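Local coordinates for protein RNA polymerase II subunit A C-terminal domain phosphatase SSU72 (Homo sapiens, PDB 4H3K) that removes phosphate from serines of the RNA polymerase II C-terminal domain and takes part in mRNA 3'-end processing and transcription termination, at residues B[94-98]-B[99-103]; B[77-81]-B[82-86]; B[192-195]-B[196-200]. The protein carries 1 engineered substitution. All blocks are in the same frame, centred on the assembly; numbering follows the deposited sequence.

Contact 1: residues B[94-98]-B[99-103]; sequences ELYTQ and NGILH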
loop_
_atom_site.group_PDB
_atom_site.type_symbol
_atom_site.label_atom_id
_atom_site.label_comp_id
_atom_site.label_asym_id
_atom_site.label_seq_id
_atom_site.Cartn_x
_atom_site.Cartn_y
_atom_site.Cartn_z
ATOM N N GLU B 94 1.057 -31.036 -33.992
ATOM C CA GLU B 94 -0.183 -30.751 -34.688
ATOM C C GLU B 94 -1.236 -30.205 -33.761
ATOM O O GLU B 94 -1.897 -29.226 -34.095
ATOM C CB GLU B 94 -0.700 -32.013 -35.375
ATOM C CG GLU B 94 -2.068 -31.837 -36.013
ATOM C CD GLU B 94 -2.109 -32.358 -37.432
ATOM O OE1 GLU B 94 -1.330 -33.292 -37.744
ATOM O OE2 GLU B 94 -2.913 -31.825 -38.235
ATOM N N LEU B 95 -1.394 -30.844 -32.602
ATOM C CA LEU B 95 -2.397 -30.424 -31.635
ATOM C C LEU B 95 -2.099 -29.015 -31.132
ATOM O O LEU B 95 -3.005 -28.198 -31.037
ATOM C CB LEU B 95 -2.516 -31.419 -30.467
ATOM C CG LEU B 95 -3.418 -31.030 -29.280
ATOM C CD1 LEU B 95 -4.878 -30.787 -29.690
ATOM C CD2 LEU B 95 -3.334 -32.071 -28.175
ATOM N N TYR B 96 -0.826 -28.734 -30.847
ATOM C CA TYR B 96 -0.431 -27.456 -30.226
ATOM C C TYR B 96 -0.198 -26.325 -31.237
ATOM O O TYR B 96 -0.045 -25.160 -30.848
ATOM C CB TYR B 96 0.736 -27.657 -29.250
ATOM C CG TYR B 96 0.376 -28.643 -28.150
ATOM C CD1 TYR B 96 -0.445 -28.261 -27.083
ATOM C CD2 TYR B 96 0.814 -29.969 -28.197
ATOM C CE1 TYR B 96 -0.796 -29.159 -26.083
ATOM C CE2 TYR B 96 0.461 -30.868 -27.218
ATOM C CZ TYR B 96 -0.338 -30.456 -26.156
ATOM O OH TYR B 96 -0.694 -31.347 -25.175
ATOM N N THR B 97 -0.210 -26.664 -32.533
ATOM C CA THR B 97 -0.391 -25.646 -33.579
ATOM C C THR B 97 -1.878 -25.306 -33.662
ATOM O O THR B 97 -2.249 -24.142 -33.753
ATOM C CB THR B 97 0.127 -26.095 -34.977
ATOM O OG1 THR B 97 1.451 -26.616 -34.855
ATOM C CG2 THR B 97 0.158 -24.906 -35.964
ATOM N N GLN B 98 -2.717 -26.337 -33.585
ATOM C CA GLN B 98 -4.163 -26.223 -33.782
ATOM C C GLN B 98 -4.853 -25.420 -32.689
ATOM O O GLN B 98 -5.706 -24.585 -32.971
ATOM C CB GLN B 98 -4.782 -27.616 -33.820
ATOM C CG GLN B 98 -5.694 -27.842 -34.996
ATOM C CD GLN B 98 -4.922 -28.026 -36.296
ATOM O OE1 GLN B 98 -4.609 -29.156 -36.699
ATOM N NE2 GLN B 98 -4.599 -26.911 -36.955
ATOM N N ASN B 99 -4.497 -25.691 -31.442
ATOM C CA ASN B 99 -5.135 -25.015 -30.325
ATOM C C ASN B 99 -4.453 -23.702 -29.913
ATOM O O ASN B 99 -4.668 -23.227 -28.793
ATOM C CB ASN B 99 -5.249 -25.974 -29.140
ATOM C CG ASN B 99 -3.904 -26.382 -28.590
ATOM O OD1 ASN B 99 -2.870 -25.802 -28.920
ATOM N ND2 ASN B 99 -3.914 -27.377 -27.733
ATOM N N GLY B 100 -3.616 -23.151 -30.803
ATOM C CA GLY B 100 -2.977 -21.832 -30.630
ATOM C C GLY B 100 -1.900 -21.746 -29.560
ATOM O O GLY B 100 -1.328 -20.667 -29.332
ATOM N N ILE B 101 -1.609 -22.875 -28.905
ATOM C CA ILE B 101 -0.682 -22.868 -27.780
ATOM C C ILE B 101 0.769 -22.584 -28.186
ATOM O O ILE B 101 1.487 -21.873 -27.480
ATOM C CB ILE B 101 -0.807 -24.133 -26.904
ATOM C CG1 ILE B 101 -2.178 -24.159 -26.244
ATOM C CG2 ILE B 101 0.282 -24.180 -25.851
ATOM C CD1 ILE B 101 -2.443 -25.393 -25.465
ATOM N N LEU B 102 1.206 -23.103 -29.329
ATOM C CA LEU B 102 2.573 -22.786 -29.791
ATOM C C LEU B 102 2.711 -21.302 -30.125
ATOM O O LEU B 102 3.708 -20.662 -29.774
ATOM C CB LEU B 102 3.026 -23.682 -30.975
ATOM C CG LEU B 102 3.238 -25.176 -30.658
ATOM C CD1 LEU B 102 3.692 -25.934 -31.917
ATOM C CD2 LEU B 102 4.206 -25.465 -29.477
ATOM N N HIS B 103 1.704 -20.766 -30.792
ATOM C CA HIS B 103 1.652 -19.336 -31.109
ATOM C C HIS B 103 1.649 -18.484 -29.826
ATOM O O HIS B 103 2.384 -17.503 -29.740
ATOM C CB HIS B 103 0.441 -19.018 -32.003
ATOM C CG HIS B 103 0.373 -17.584 -32.454
ATOM N ND1 HIS B 103 0.029 -16.551 -31.608
ATOM C CD2 HIS B 103 0.599 -17.013 -33.664
ATOM C CE1 HIS B 103 0.056 -15.408 -32.269
ATOM N NE2 HIS B 103 0.396 -15.659 -33.519
#
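Asn99 is the first residue beyond the helix that carries Leu95, and its backbone N donates to Leu95 O at 2.9 Å. Its CG sits between the backbone N and the carbonyl carbon (chi1 65°). This turns the amide back along the last helical turn, beside Tyr96. ND2 comes to 3.6 Å from Tyr96 CD1, obliquely, with the amide and ring planes 62° apart. The amide's other atom, OD1, accepts from Ile101 N at 3.2 Å, the donor tilted out of the amide plane. Gly100 has a positive phi, which favours glycine, and its N makes a weak bond to Thr97 O. Ile101 then lies alongside Tyr96. Its CD1 meets the ring edge, in plane, 3.9 Å from Tyr96 CD1. One face of that ring carries Leu95 CG, and the ring OH bonds to Asn73. Leu102 N donates to Tyr96 O at 2.8 Å, and Leu102 CG rests 3.8 Å from Tyr96 CB. Leu102 CD1 also approaches OG1 of Thr97, a hydroxyl bonded to Lys93 O. Helix 81-98 is thus joined to helix 101-109 by a tight corner, and the Asn99 OD1 bond two residues on makes it an Asx turn.

Contact 2: residues B[77-81]-B[82-86]; sequences FKTTY and DQMYN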
loop_
_atom_site.group_PDB
_atom_site.type_symbol
_atom_site.label_atom_id
_atom_site.label_comp_id
_atom_site.label_asym_id
_atom_site.label_seq_id
_atom_site.Cartn_x
_atom_site.Cartn_y
_atom_site.Cartn_z
ATOM N N PHE B 77 7.108 -23.051 -12.469
ATOM C CA PHE B 77 7.344 -21.657 -12.864
ATOM C C PHE B 77 8.785 -21.338 -13.318
ATOM O O PHE B 77 9.004 -20.335 -14.013
ATOM C CB PHE B 77 6.934 -20.713 -11.742
ATOM C CG PHE B 77 5.537 -20.238 -11.857
ATOM C CD1 PHE B 77 4.503 -20.947 -11.252
ATOM C CD2 PHE B 77 5.236 -19.062 -12.564
ATOM C CE1 PHE B 77 3.186 -20.504 -11.339
ATOM C CE2 PHE B 77 3.914 -18.602 -12.653
ATOM C CZ PHE B 77 2.887 -19.327 -12.060
ATOM N N LYS B 78 9.750 -22.183 -12.934
ATOM C CA LYS B 78 11.140 -22.024 -13.348
ATOM C C LYS B 78 11.377 -22.351 -14.828
ATOM O O LYS B 78 12.431 -22.056 -15.352
ATOM C CB LYS B 78 12.084 -22.852 -12.444
ATOM C CG LYS B 78 12.261 -22.259 -11.043
ATOM C CD LYS B 78 12.450 -23.333 -9.996
ATOM C CE LYS B 78 11.757 -22.922 -8.697
ATOM N NZ LYS B 78 12.706 -22.512 -7.603
ATOM N N THR B 79 10.393 -22.948 -15.497
ATOM C CA THR B 79 10.528 -23.368 -16.882
ATOM C C THR B 79 10.245 -22.216 -17.852
ATOM O O THR B 79 9.275 -21.488 -17.718
ATOM C CB THR B 79 9.564 -24.519 -17.187
ATOM O OG1 THR B 79 9.786 -25.599 -16.271
ATOM C CG2 THR B 79 9.733 -25.004 -18.596
ATOM N N THR B 80 11.119 -22.082 -18.832
ATOM C CA THR B 80 11.070 -21.058 -19.871
ATOM C C THR B 80 9.917 -21.296 -20.867
ATOM O O THR B 80 9.514 -22.447 -21.095
ATOM C CB THR B 80 12.492 -21.051 -20.537
ATOM O OG1 THR B 80 13.216 -19.903 -20.089
ATOM C CG2 THR B 80 12.467 -21.075 -22.010
ATOM N N TYR B 81 9.346 -20.223 -21.414
ATOM C CA TYR B 81 8.333 -20.368 -22.468
ATOM C C TYR B 81 8.880 -21.183 -23.646
ATOM O O TYR B 81 8.173 -22.002 -24.252
ATOM C CB TYR B 81 7.858 -19.010 -22.982
ATOM C CG TYR B 81 7.100 -18.159 -21.959
ATOM C CD1 TYR B 81 5.862 -18.564 -21.455
ATOM C CD2 TYR B 81 7.617 -16.935 -21.529
ATOM C CE1 TYR B 81 5.146 -17.763 -20.522
ATOM C CE2 TYR B 81 6.920 -16.126 -20.602
ATOM C CZ TYR B 81 5.692 -16.549 -20.108
ATOM O OH TYR B 81 5.024 -15.744 -19.222
ATOM N N ASP B 82 10.138 -20.920 -23.972
ATOM C CA ASP B 82 10.851 -21.647 -25.027
ATOM C C ASP B 82 10.971 -23.143 -24.710
ATOM O O ASP B 82 10.762 -23.975 -25.588
ATOM C CB ASP B 82 12.222 -21.014 -25.239
ATOM C CG ASP B 82 12.882 -21.488 -26.495
ATOM O OD1 ASP B 82 12.391 -21.130 -27.580
ATOM O OD2 ASP B 82 13.871 -22.240 -26.385
ATOM N N GLN B 83 11.281 -23.493 -23.464
ATOM C CA GLN B 83 11.311 -24.912 -23.073
ATOM C C GLN B 83 9.928 -25.549 -23.234
ATOM O O GLN B 83 9.817 -26.652 -23.752
ATOM C CB GLN B 83 11.882 -25.115 -21.659
ATOM C CG GLN B 83 13.357 -24.762 -21.569
ATOM C CD GLN B 83 13.881 -24.682 -20.147
ATOM O OE1 GLN B 83 13.303 -24.027 -19.290
ATOM N NE2 GLN B 83 15.003 -25.350 -19.895
ATOM N N MET B 84 8.872 -24.824 -22.856
ATOM C CA MET B 84 7.496 -25.315 -23.018
ATOM C C MET B 84 7.143 -25.507 -24.482
ATOM O O MET B 84 6.495 -26.496 -24.857
ATOM C CB MET B 84 6.476 -24.373 -22.364
ATOM C CG MET B 84 6.524 -24.366 -20.868
ATOM S SD MET B 84 5.522 -23.015 -20.213
ATOM C CE MET B 84 6.428 -22.701 -18.701
ATOM N N TYR B 85 7.574 -24.551 -25.295
ATOM C CA TYR B 85 7.375 -24.592 -26.737
ATOM C C TYR B 85 7.976 -25.880 -27.303
ATOM O O TYR B 85 7.285 -26.646 -27.976
ATOM C CB TYR B 85 8.012 -23.368 -27.391
ATOM C CG TYR B 85 7.737 -23.238 -28.870
ATOM C CD1 TYR B 85 8.511 -23.919 -29.807
ATOM C CD2 TYR B 85 6.701 -22.419 -29.333
ATOM C CE1 TYR B 85 8.259 -23.798 -31.168
ATOM C CE2 TYR B 85 6.435 -22.300 -30.687
ATOM C CZ TYR B 85 7.222 -22.991 -31.599
ATOM O OH TYR B 85 6.961 -22.862 -32.940
ATOM N N ASN B 86 9.245 -26.123 -26.991
ATOM C CA ASN B 86 9.962 -27.294 -27.529
ATOM C C ASN B 86 9.412 -28.605 -26.997
ATOM O O ASN B 86 9.286 -29.564 -27.739
ATOM C CB ASN B 86 11.455 -27.193 -27.256
ATOM C CG ASN B 86 12.082 -26.003 -27.943
ATOM O OD1 ASN B 86 11.759 -25.692 -29.082
ATOM N ND2 ASN B 86 12.982 -25.329 -27.252
#
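Gln83 reaches back to Thr80 and closes the start of helix 81-98. Three hydrogen bonds cross this turn. Thr80 N donates to Gln83 OE1 at 3.0 Å and nearly straight (169°), in the carbonyl plane and on a lone pair. Gln83 CG lies beside its own backbone N, anti to the carbonyl carbon (chi1 -67°), which directs the chain back to Thr80; the extended part beyond CG then brings OE1 within reach. The other two bonds are backbone ones, from Met84 N to Thr80 O and from Tyr85 N to Tyr81 O. Thr80 is the N-cap, yet its hydroxyl caps nothing; OG1 bonds weakly to Pro113 O instead. The turn therefore has only the side-chain-to-N-cap half of a capping box.

Thr79 CG2 crosses Gln83 to lie 3.7 Å from its CB. Met84 CE sits 3.9 Å from Thr79 CB and 3.2 Å from Thr79 O. The Met84 side chain also touches Leu64, Leu105 and Gln36. An alanine in place of Met84 would probably open a gap beside Thr79 and leave Leu64 and Leu105 without their shared neighbour.

Outside the turn, Tyr81 OH bonds to Asn35 O. The loop of Asn35 and Gln36, between strand 27-32 and helix 38-48, is probably the phosphate-binding loop, as in related phosphatases. The turn thus satisfies the N-cap amide with a side-chain oxygen, whereas Thr79 O, buried against the Met84 methyl, has no hydrogen-bond partner in the model, a likely energetic cost.

Contact 3: residues B[192-195]-B[196-200]; sequences IDEL and LQEFE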
loop_
_atom_site.group_PDB
_atom_site.type_symbol
_atom_site.label_atom_id
_atom_site.label_comp_id
_atom_site.label_asym_id
_atom_site.label_seq_id
_atom_site.Cartn_x
_atom_site.Cartn_y
_atom_site.Cartn_z
ATOM N N ILE B 192 -11.906 6.137 -8.873
ATOM C CA ILE B 192 -11.818 4.763 -9.376
ATOM C C ILE B 192 -13.102 3.984 -9.088
ATOM O O ILE B 192 -13.599 3.250 -9.942
ATOM C CB ILE B 192 -10.572 4.014 -8.821
ATOM C CG1 ILE B 192 -10.432 2.647 -9.512
ATOM C CG2 ILE B 192 -10.610 3.918 -7.247
ATOM C CD1 ILE B 192 -9.120 1.888 -9.220
ATOM N N ASP B 193 -13.679 4.151 -7.908
ATOM C CA ASP B 193 -14.928 3.371 -7.647
ATOM C C ASP B 193 -16.101 3.777 -8.553
ATOM O O ASP B 193 -16.803 2.927 -9.108
ATOM C CB ASP B 193 -15.299 3.410 -6.176
ATOM C CG ASP B 193 -14.416 2.484 -5.367
ATOM O OD1 ASP B 193 -14.581 1.226 -5.493
ATOM O OD2 ASP B 193 -13.509 3.013 -4.684
ATOM N N GLU B 194 -16.279 5.077 -8.738
ATOM C CA GLU B 194 -17.288 5.572 -9.709
ATOM C C GLU B 194 -17.012 5.020 -11.146
ATOM O O GLU B 194 -17.916 4.513 -11.853
ATOM C CB GLU B 194 -17.310 7.103 -9.685
ATOM C CG GLU B 194 -18.499 7.647 -10.482
ATOM C CD GLU B 194 -18.381 9.134 -10.812
ATOM O OE1 GLU B 194 -19.137 9.564 -11.714
ATOM O OE2 GLU B 194 -17.540 9.852 -10.184
ATOM N N LEU B 195 -15.753 5.098 -11.574
ATOM C CA LEU B 195 -15.341 4.477 -12.832
ATOM C C LEU B 195 -15.642 2.974 -12.926
ATOM O O LEU B 195 -16.166 2.504 -13.936
ATOM C CB LEU B 195 -13.850 4.700 -13.077
ATOM C CG LEU B 195 -13.440 6.135 -13.466
ATOM C CD1 LEU B 195 -11.904 6.162 -13.602
ATOM C CD2 LEU B 195 -14.130 6.669 -14.773
ATOM N N LEU B 196 -15.298 2.214 -11.888
ATOM C CA LEU B 196 -15.580 0.793 -11.900
ATOM C C LEU B 196 -17.078 0.528 -11.979
ATOM O O LEU B 196 -17.500 -0.384 -12.685
ATOM C CB LEU B 196 -14.979 0.097 -10.658
ATOM C CG LEU B 196 -13.469 0.120 -10.541
ATOM C CD1 LEU B 196 -12.968 -0.560 -9.221
ATOM C CD2 LEU B 196 -12.838 -0.571 -11.766
ATOM N N GLN B 197 -17.877 1.316 -11.259
ATOM C CA GLN B 197 -19.348 1.182 -11.309
ATOM C C GLN B 197 -19.905 1.446 -12.726
ATOM O O GLN B 197 -20.707 0.683 -13.203
ATOM C CB GLN B 197 -20.052 2.055 -10.259
ATOM C CG GLN B 197 -19.883 1.551 -8.801
ATOM C CD GLN B 197 -20.536 0.179 -8.552
ATOM O OE1 GLN B 197 -19.864 -0.792 -8.183
ATOM N NE2 GLN B 197 -21.834 0.101 -8.744
ATOM N N GLU B 198 -19.459 2.516 -13.389
ATOM C CA GLU B 198 -19.750 2.722 -14.830
ATOM C C GLU B 198 -19.353 1.513 -15.698
ATOM O O GLU B 198 -20.131 1.073 -16.546
ATOM C CB GLU B 198 -19.050 3.967 -15.371
ATOM C CG GLU B 198 -19.612 5.276 -14.949
ATOM C CD GLU B 198 -19.001 6.429 -15.754
ATOM O OE1 GLU B 198 -19.045 6.360 -17.016
ATOM O OE2 GLU B 198 -18.478 7.394 -15.122
ATOM N N PHE B 199 -18.144 0.994 -15.499
ATOM C CA PHE B 199 -17.680 -0.218 -16.204
ATOM C C PHE B 199 -18.522 -1.446 -15.920
ATOM O O PHE B 199 -18.726 -2.272 -16.810
ATOM C CB PHE B 199 -16.212 -0.550 -15.888
ATOM C CG PHE B 199 -15.247 0.007 -16.876
ATOM C CD1 PHE B 199 -14.865 1.356 -16.819
ATOM C CD2 PHE B 199 -14.728 -0.798 -17.884
ATOM C CE1 PHE B 199 -13.962 1.885 -17.751
ATOM C CE2 PHE B 199 -13.823 -0.266 -18.845
ATOM C CZ PHE B 199 -13.442 1.073 -18.776
ATOM N N GLU B 200 -19.014 -1.585 -14.694
ATOM C CA GLU B 200 -19.956 -2.680 -14.387
ATOM C C GLU B 200 -21.257 -2.574 -15.178
ATOM O O GLU B 200 -21.708 -3.554 -15.785
ATOM C CB GLU B 200 -20.281 -2.734 -12.907
ATOM C CG GLU B 200 -19.142 -3.333 -12.094
ATOM C CD GLU B 200 -19.532 -3.627 -10.653
ATOM O OE1 GLU B 200 -20.709 -3.439 -10.308
ATOM O OE2 GLU B 200 -18.652 -4.035 -9.865
#
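Ile192 and Leu196 lie side by side, one turn apart, on the inner face of the amphipathic helix 188-203, within a predicted coiled-coil region. Both side chains point the same way, with Ile192 CG1 4.1 Å from Leu196 CG. Ile192 has CG1 anti to its own N (chi1 -173°), which brings that branch alongside Leu196. Against them pack His155, Val157 and His209 of the sheet, and Leu178 of helix 165-184 also touches Leu196. Glu194 and Glu198 form a similar pair on the exposed side. They extend in the same direction, their carboxylates turned 44° apart, with Glu194 OE1 4.1 Å from Glu198 OE2. These like charges would probably repel each other mildly, and their exposure is likely to soften the effect. Asp193 and Gln197 pack on apolar side chains of another protein in the assembly. Four backbone bonds of the i to i+4 kind join 192-195 to 196-200; that from Glu198 N to Glu194 O is 3.0 Å and almost straight (177°). The Phe199 side chain touches Leu174, Leu178 and Cys181 of helix 165-184. Leu195 O accepts from Phe199 N at 2.9 Å and also lies in the plane of the phenylalanine ring, at its edge, 3.4 Å from Phe199 CD1.

Contacts 1 and 2 are the two ends of one helix, 81-98. Contact 2 starts it and contact 1 turns it into helix 101-109. Their centres are 15 Å apart, and they touch where Leu102 O meets Tyr85 CE2 at 3.3 Å. Contact 2 is the one that reaches the probable phosphate-binding loop, through Tyr81 and Met84. Contact 3 lies beyond the centre of the chain, on helix 188-203. Its centre is about 37 Å from that of contact 1 and 38 Å from that of contact 2. The nearest atoms of contacts 2 and 3 are about 24 Å apart. Of the three, contact 3 alone borders another protein chain.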